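Local structure of CELL division control protein 6 (Pyrobaculum aerophilum, 1FNN) at residues Ile284-His289 with Lys345-Thr350; Leu295-Ser300 with Ile366-Glu371. The protein probably takes part in regulating the initiation of DNA replication as an AAA+ ATPase of the Cdc6/Cdc18 family, and binds ADP and magnesium. One frame throughout, in Å; residues are numbered along the deposited sequence.

Interaction 1: Ile284-His289 with Lys345-Thr350; sequences IGLPLH and KGIVET
With chi1 at -54°, Leu286 turns CG to the side of its own backbone N and, running on extended, sends its two methyls toward Lys345 and Ile347. Ile347 answers with CG1 in the same kind of position (chi1 -63°) and CD1 stretched out beyond it, and the two side chains meet tip to tip, Leu286 CD1 lying 4.2 Å from Ile347 CD1. The other methyl meets lysine: the extended chain of Lys345 slides past Leu286 in the opposite sense, leaving its NZ 3.5 Å from Leu286 CD2 and its CD 4.1 Å from the same methyl. In the C-terminal winged-helix domain this contact joins the bend between helices 280-285 and 288-304, where Pro287 is the N-cap of the second helix, to the turn that leads from helix 332-344 into strand 349-352. Gly346 closes helix 332-344 with a Schellman motif at positive phi (81°) and stands between the two residues that touch Leu286. Leu342 on that helix also packs on Leu286, while Val282 touches both Lys345 and Ile347. The leucine and isoleucine are buried; Lys345 lies at the exposed side, where its NZ forms a weak, long ion pair with Asp341.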
loop_
_atom_site.group_PDB
_atom_site.type_symbol
_atom_site.label_atom_id
_atom_site.label_comp_id
_atom_site.label_asym_id
_atom_site.label_seq_id
_atom_site.Cartn_x
_atom_site.Cartn_y
_atom_site.Cartn_z
ATOM N N ILE A 284 0.046 -19.012 -23.190
ATOM C CA ILE A 284 -0.344 -19.841 -24.340
ATOM C C ILE A 284 -0.417 -19.023 -25.627
ATOM O O ILE A 284 0.099 -19.446 -26.669
ATOM C CB ILE A 284 -1.692 -20.546 -24.043
ATOM C CG1 ILE A 284 -1.468 -21.737 -23.111
ATOM C CG2 ILE A 284 -2.380 -21.004 -25.325
ATOM C CD1 ILE A 284 -2.742 -22.395 -22.629
ATOM N N GLY A 285 -0.999 -17.841 -25.525
ATOM C CA GLY A 285 -1.125 -16.887 -26.590
ATOM C C GLY A 285 0.149 -16.232 -27.089
ATOM O O GLY A 285 0.075 -15.691 -28.192
ATOM N N LEU A 286 1.287 -16.230 -26.404
ATOM C CA LEU A 286 2.475 -15.590 -26.958
ATOM C C LEU A 286 2.824 -16.320 -28.268
ATOM O O LEU A 286 2.852 -17.564 -28.297
ATOM C CB LEU A 286 3.659 -15.680 -25.980
ATOM C CG LEU A 286 3.317 -15.130 -24.563
ATOM C CD1 LEU A 286 4.501 -15.243 -23.623
ATOM C CD2 LEU A 286 2.765 -13.712 -24.602
ATOM N N PRO A 287 3.401 -15.576 -29.182
ATOM C CA PRO A 287 3.999 -16.146 -30.381
ATOM C C PRO A 287 5.111 -17.085 -29.975
ATOM O O PRO A 287 5.798 -16.785 -28.957
ATOM C CB PRO A 287 4.650 -14.962 -31.089
ATOM C CG PRO A 287 3.800 -13.801 -30.678
ATOM C CD PRO A 287 3.348 -14.090 -29.257
ATOM N N LEU A 288 5.427 -18.053 -30.842
ATOM C CA LEU A 288 6.522 -18.962 -30.602
ATOM C C LEU A 288 7.821 -18.321 -30.133
ATOM O O LEU A 288 8.460 -18.760 -29.177
ATOM C CB LEU A 288 6.877 -19.809 -31.854
ATOM C CG LEU A 288 8.029 -20.781 -31.763
ATOM C CD1 LEU A 288 7.825 -21.822 -30.663
ATOM C CD2 LEU A 288 8.279 -21.523 -33.095
ATOM N N HIS A 289 8.409 -17.407 -30.888
ATOM C CA HIS A 289 9.686 -16.809 -30.569
ATOM C C HIS A 289 9.644 -15.955 -29.278
ATOM O O HIS A 289 10.705 -15.743 -28.735
ATOM C CB HIS A 289 10.223 -16.014 -31.777
ATOM C CG HIS A 289 10.903 -17.065 -32.633
ATOM N ND1 HIS A 289 12.236 -17.379 -32.489
ATOM C CD2 HIS A 289 10.410 -17.858 -33.623
ATOM C CE1 HIS A 289 12.538 -18.327 -33.368
ATOM N NE2 HIS A 289 11.453 -18.628 -34.058
ATOM N N LYS A 345 2.622 -7.038 -20.490
ATOM C CA LYS A 345 1.752 -8.017 -19.855
ATOM C C LYS A 345 2.111 -8.295 -18.399
ATOM O O LYS A 345 1.470 -9.150 -17.792
ATOM C CB LYS A 345 1.751 -9.337 -20.665
ATOM C CG LYS A 345 1.217 -9.046 -22.088
ATOM C CD LYS A 345 1.152 -10.308 -22.932
ATOM C CE LYS A 345 0.254 -9.987 -24.170
ATOM N NZ LYS A 345 0.213 -11.276 -24.927
ATOM N N GLY A 346 3.166 -7.708 -17.835
ATOM C CA GLY A 346 3.453 -8.004 -16.414
ATOM C C GLY A 346 4.180 -9.322 -16.234
ATOM O O GLY A 346 4.403 -9.753 -15.097
ATOM N N ILE A 347 4.696 -9.910 -17.330
ATOM C CA ILE A 347 5.402 -11.184 -17.226
ATOM C C ILE A 347 6.816 -11.005 -16.741
ATOM O O ILE A 347 7.393 -11.809 -16.007
ATOM C CB ILE A 347 5.370 -11.953 -18.590
ATOM C CG1 ILE A 347 3.920 -12.268 -18.927
ATOM C CG2 ILE A 347 6.144 -13.265 -18.496
ATOM C CD1 ILE A 347 3.675 -12.756 -20.355
ATOM N N VAL A 348 7.459 -9.922 -17.195
ATOM C CA VAL A 348 8.834 -9.560 -16.859
ATOM C C VAL A 348 8.835 -8.100 -16.384
ATOM O O VAL A 348 7.858 -7.408 -16.692
ATOM C CB VAL A 348 9.518 -9.739 -18.229
ATOM C CG1 VAL A 348 9.955 -8.456 -18.873
ATOM C CG2 VAL A 348 10.453 -10.930 -18.305
ATOM N N GLU A 349 9.836 -7.683 -15.616
ATOM C CA GLU A 349 9.941 -6.249 -15.306
ATOM C C GLU A 349 11.231 -5.754 -15.876
ATOM O O GLU A 349 12.196 -6.544 -15.914
ATOM C CB GLU A 349 9.907 -6.064 -13.755
ATOM C CG GLU A 349 8.519 -6.489 -13.223
ATOM C CD GLU A 349 8.455 -7.966 -12.865
ATOM O OE1 GLU A 349 9.422 -8.570 -12.351
ATOM O OE2 GLU A 349 7.394 -8.596 -13.092
ATOM N N THR A 350 11.333 -4.514 -16.347
ATOM C CA THR A 350 12.621 -4.064 -16.871
ATOM C C THR A 350 13.002 -2.746 -16.210
ATOM O O THR A 350 12.116 -2.024 -15.761
ATOM C CB THR A 350 12.597 -3.810 -18.410
ATOM O OG1 THR A 350 11.632 -2.817 -18.691
ATOM C CG2 THR A 350 12.186 -5.090 -19.148
#

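Interaction 2: Leu295-Ser300 with Ile366-Glu371; sequences LAIVRS and ISIGTE
Helix 288-304 packs on the end of strand 364-367 and the residue just after it through a purely apolar, fully buried contact in the C-terminal domain. Ile297 points at Ile366 and Ile368, which lie two apart on the extended chain and turn the same way, whereas Ser367 between them points away; Val298, next on the helix, points to the side. The branch methyl of Ile297 does most of the work: chi1 of -70° sets CG2 opposite the backbone N, where it touches both isoleucines, 3.7 Å from Ile366 CG2 and 3.9 Å from Ile368 CD1. Ile297 and Ile366 cross at about a right angle, and Ile297 CD1 also comes within 4.2 Å of Ile366 CG2. Ile368 reaches farther along the helix with its extended arm, its CD1 touching Val298 CG2 at 3.6 Å. Ala314 on helix 311-324 closes on Ile297, and Leu376 on helix 373-387 packs against Val298. Through their backbones Ile366 pairs with Ile309 on one side and Ser367 with Glu349 on the other, so strand 364-367 is the middle one of three. A helical bundle closed by a small antiparallel sheet is the arrangement of the winged-helix fold.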
loop_
_atom_site.group_PDB
_atom_site.type_symbol
_atom_site.label_atom_id
_atom_site.label_comp_id
_atom_site.label_asym_id
_atom_site.label_seq_id
_atom_site.Cartn_x
_atom_site.Cartn_y
_atom_site.Cartn_z
ATOM N N LEU A 295 11.630 -18.119 -22.360
ATOM C CA LEU A 295 12.456 -19.218 -21.886
ATOM C C LEU A 295 13.902 -18.812 -21.743
ATOM O O LEU A 295 14.598 -19.187 -20.758
ATOM C CB LEU A 295 12.398 -20.476 -22.794
ATOM C CG LEU A 295 13.191 -21.692 -22.366
ATOM C CD1 LEU A 295 12.870 -22.066 -20.896
ATOM C CD2 LEU A 295 12.798 -22.900 -23.232
ATOM N N ALA A 296 14.442 -18.022 -22.680
ATOM C CA ALA A 296 15.835 -17.642 -22.594
ATOM C C ALA A 296 16.091 -16.768 -21.312
ATOM O O ALA A 296 17.214 -16.722 -20.808
ATOM C CB ALA A 296 16.178 -16.753 -23.789
ATOM N N ILE A 297 15.228 -15.805 -21.093
ATOM C CA ILE A 297 15.357 -14.890 -19.928
ATOM C C ILE A 297 15.321 -15.758 -18.675
ATOM O O ILE A 297 16.137 -15.634 -17.768
ATOM C CB ILE A 297 14.197 -13.890 -19.953
ATOM C CG1 ILE A 297 14.343 -12.896 -21.124
ATOM C CG2 ILE A 297 14.118 -13.113 -18.621
ATOM C CD1 ILE A 297 13.067 -12.084 -21.339
ATOM N N VAL A 298 14.379 -16.673 -18.542
ATOM C CA VAL A 298 14.321 -17.653 -17.495
ATOM C C VAL A 298 15.635 -18.399 -17.321
ATOM O O VAL A 298 16.126 -18.549 -16.169
ATOM C CB VAL A 298 13.174 -18.652 -17.663
ATOM C CG1 VAL A 298 13.325 -19.797 -16.633
ATOM C CG2 VAL A 298 11.805 -18.013 -17.526
ATOM N N ARG A 299 16.252 -18.905 -18.396
ATOM C CA ARG A 299 17.535 -19.602 -18.288
ATOM C C ARG A 299 18.712 -18.738 -17.873
ATOM O O ARG A 299 19.554 -19.151 -17.009
ATOM C CB ARG A 299 17.922 -20.339 -19.620
ATOM C CG ARG A 299 16.978 -21.520 -19.818
ATOM C CD ARG A 299 17.504 -22.598 -20.752
ATOM N NE ARG A 299 16.454 -23.608 -20.963
ATOM C CZ ARG A 299 16.504 -24.502 -21.949
ATOM N NH1 ARG A 299 17.535 -24.500 -22.782
ATOM N NH2 ARG A 299 15.512 -25.377 -22.067
ATOM N N SER A 300 18.817 -17.509 -18.320
ATOM C CA SER A 300 19.891 -16.639 -17.910
ATOM C C SER A 300 19.732 -16.309 -16.379
ATOM O O SER A 300 20.766 -16.085 -15.763
ATOM C CB SER A 300 19.928 -15.298 -18.609
ATOM O OG SER A 300 19.856 -15.465 -20.019
ATOM N N ILE A 366 16.587 -6.919 -17.047
ATOM C CA ILE A 366 15.343 -7.686 -17.007
ATOM C C ILE A 366 15.252 -8.543 -15.759
ATOM O O ILE A 366 16.172 -9.292 -15.395
ATOM C CB ILE A 366 15.301 -8.646 -18.237
ATOM C CG1 ILE A 366 15.432 -7.847 -19.556
ATOM C CG2 ILE A 366 13.984 -9.426 -18.274
ATOM C CD1 ILE A 366 15.744 -8.822 -20.709
ATOM N N SER A 367 14.048 -8.558 -15.206
ATOM C CA SER A 367 13.830 -9.421 -14.049
ATOM C C SER A 367 12.519 -10.147 -14.193
ATOM O O SER A 367 11.583 -9.671 -14.859
ATOM C CB SER A 367 13.726 -8.498 -12.780
ATOM O OG SER A 367 13.133 -9.305 -11.748
ATOM N N ILE A 368 12.385 -11.293 -13.599
ATOM C CA ILE A 368 11.111 -11.975 -13.472
ATOM C C ILE A 368 10.919 -12.054 -11.917
ATOM O O ILE A 368 11.354 -13.026 -11.295
ATOM C CB ILE A 368 11.074 -13.366 -14.086
ATOM C CG1 ILE A 368 11.116 -13.234 -15.647
ATOM C CG2 ILE A 368 9.844 -14.157 -13.688
ATOM C CD1 ILE A 368 11.360 -14.631 -16.258
ATOM N N GLY A 369 10.030 -11.212 -11.400
ATOM C CA GLY A 369 9.886 -11.207 -9.928
ATOM C C GLY A 369 8.633 -11.894 -9.422
ATOM O O GLY A 369 8.535 -12.094 -8.187
ATOM N N THR A 370 7.684 -12.199 -10.312
ATOM C CA THR A 370 6.407 -12.724 -9.837
ATOM C C THR A 370 6.192 -14.228 -9.850
ATOM O O THR A 370 5.120 -14.671 -9.395
ATOM C CB THR A 370 5.232 -12.010 -10.536
ATOM O OG1 THR A 370 5.198 -12.350 -11.954
ATOM C CG2 THR A 370 5.427 -10.501 -10.371
ATOM N N GLU A 371 7.136 -15.014 -10.360
ATOM C CA GLU A 371 6.953 -16.459 -10.414
ATOM C C GLU A 371 8.234 -17.234 -10.231
ATOM O O GLU A 371 9.243 -16.856 -10.849
ATOM C CB GLU A 371 6.504 -16.833 -11.850
ATOM C CG GLU A 371 5.038 -16.755 -12.078
ATOM C CD GLU A 371 4.160 -17.825 -11.486
ATOM O OE1 GLU A 371 4.600 -18.873 -10.994
ATOM O OE2 GLU A 371 2.928 -17.554 -11.540
#

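From the N terminus, the chain passes the bend at 284-289, runs along helix 288-304 through 295-300, and then traverses strand 309-310 and helices 311-324 and 332-344. Interaction 1 closes the first loop at 345-350, spanning 55 intervening residues; interaction 2 closes the second at 366-371, after 65. Because their segments alternate, the two loops cross. Their second segments are joined in the sheet: Glu349 N lies 2.8 Å from Ser367 O, a probable hydrogen bond, and Val348 packs on Ile368. Interaction 1 ties the bend just before helix 288-304 to the turn after helix 332-344; interaction 2 ties helix 288-304 itself to the end of strand 364-367 and the residue after it.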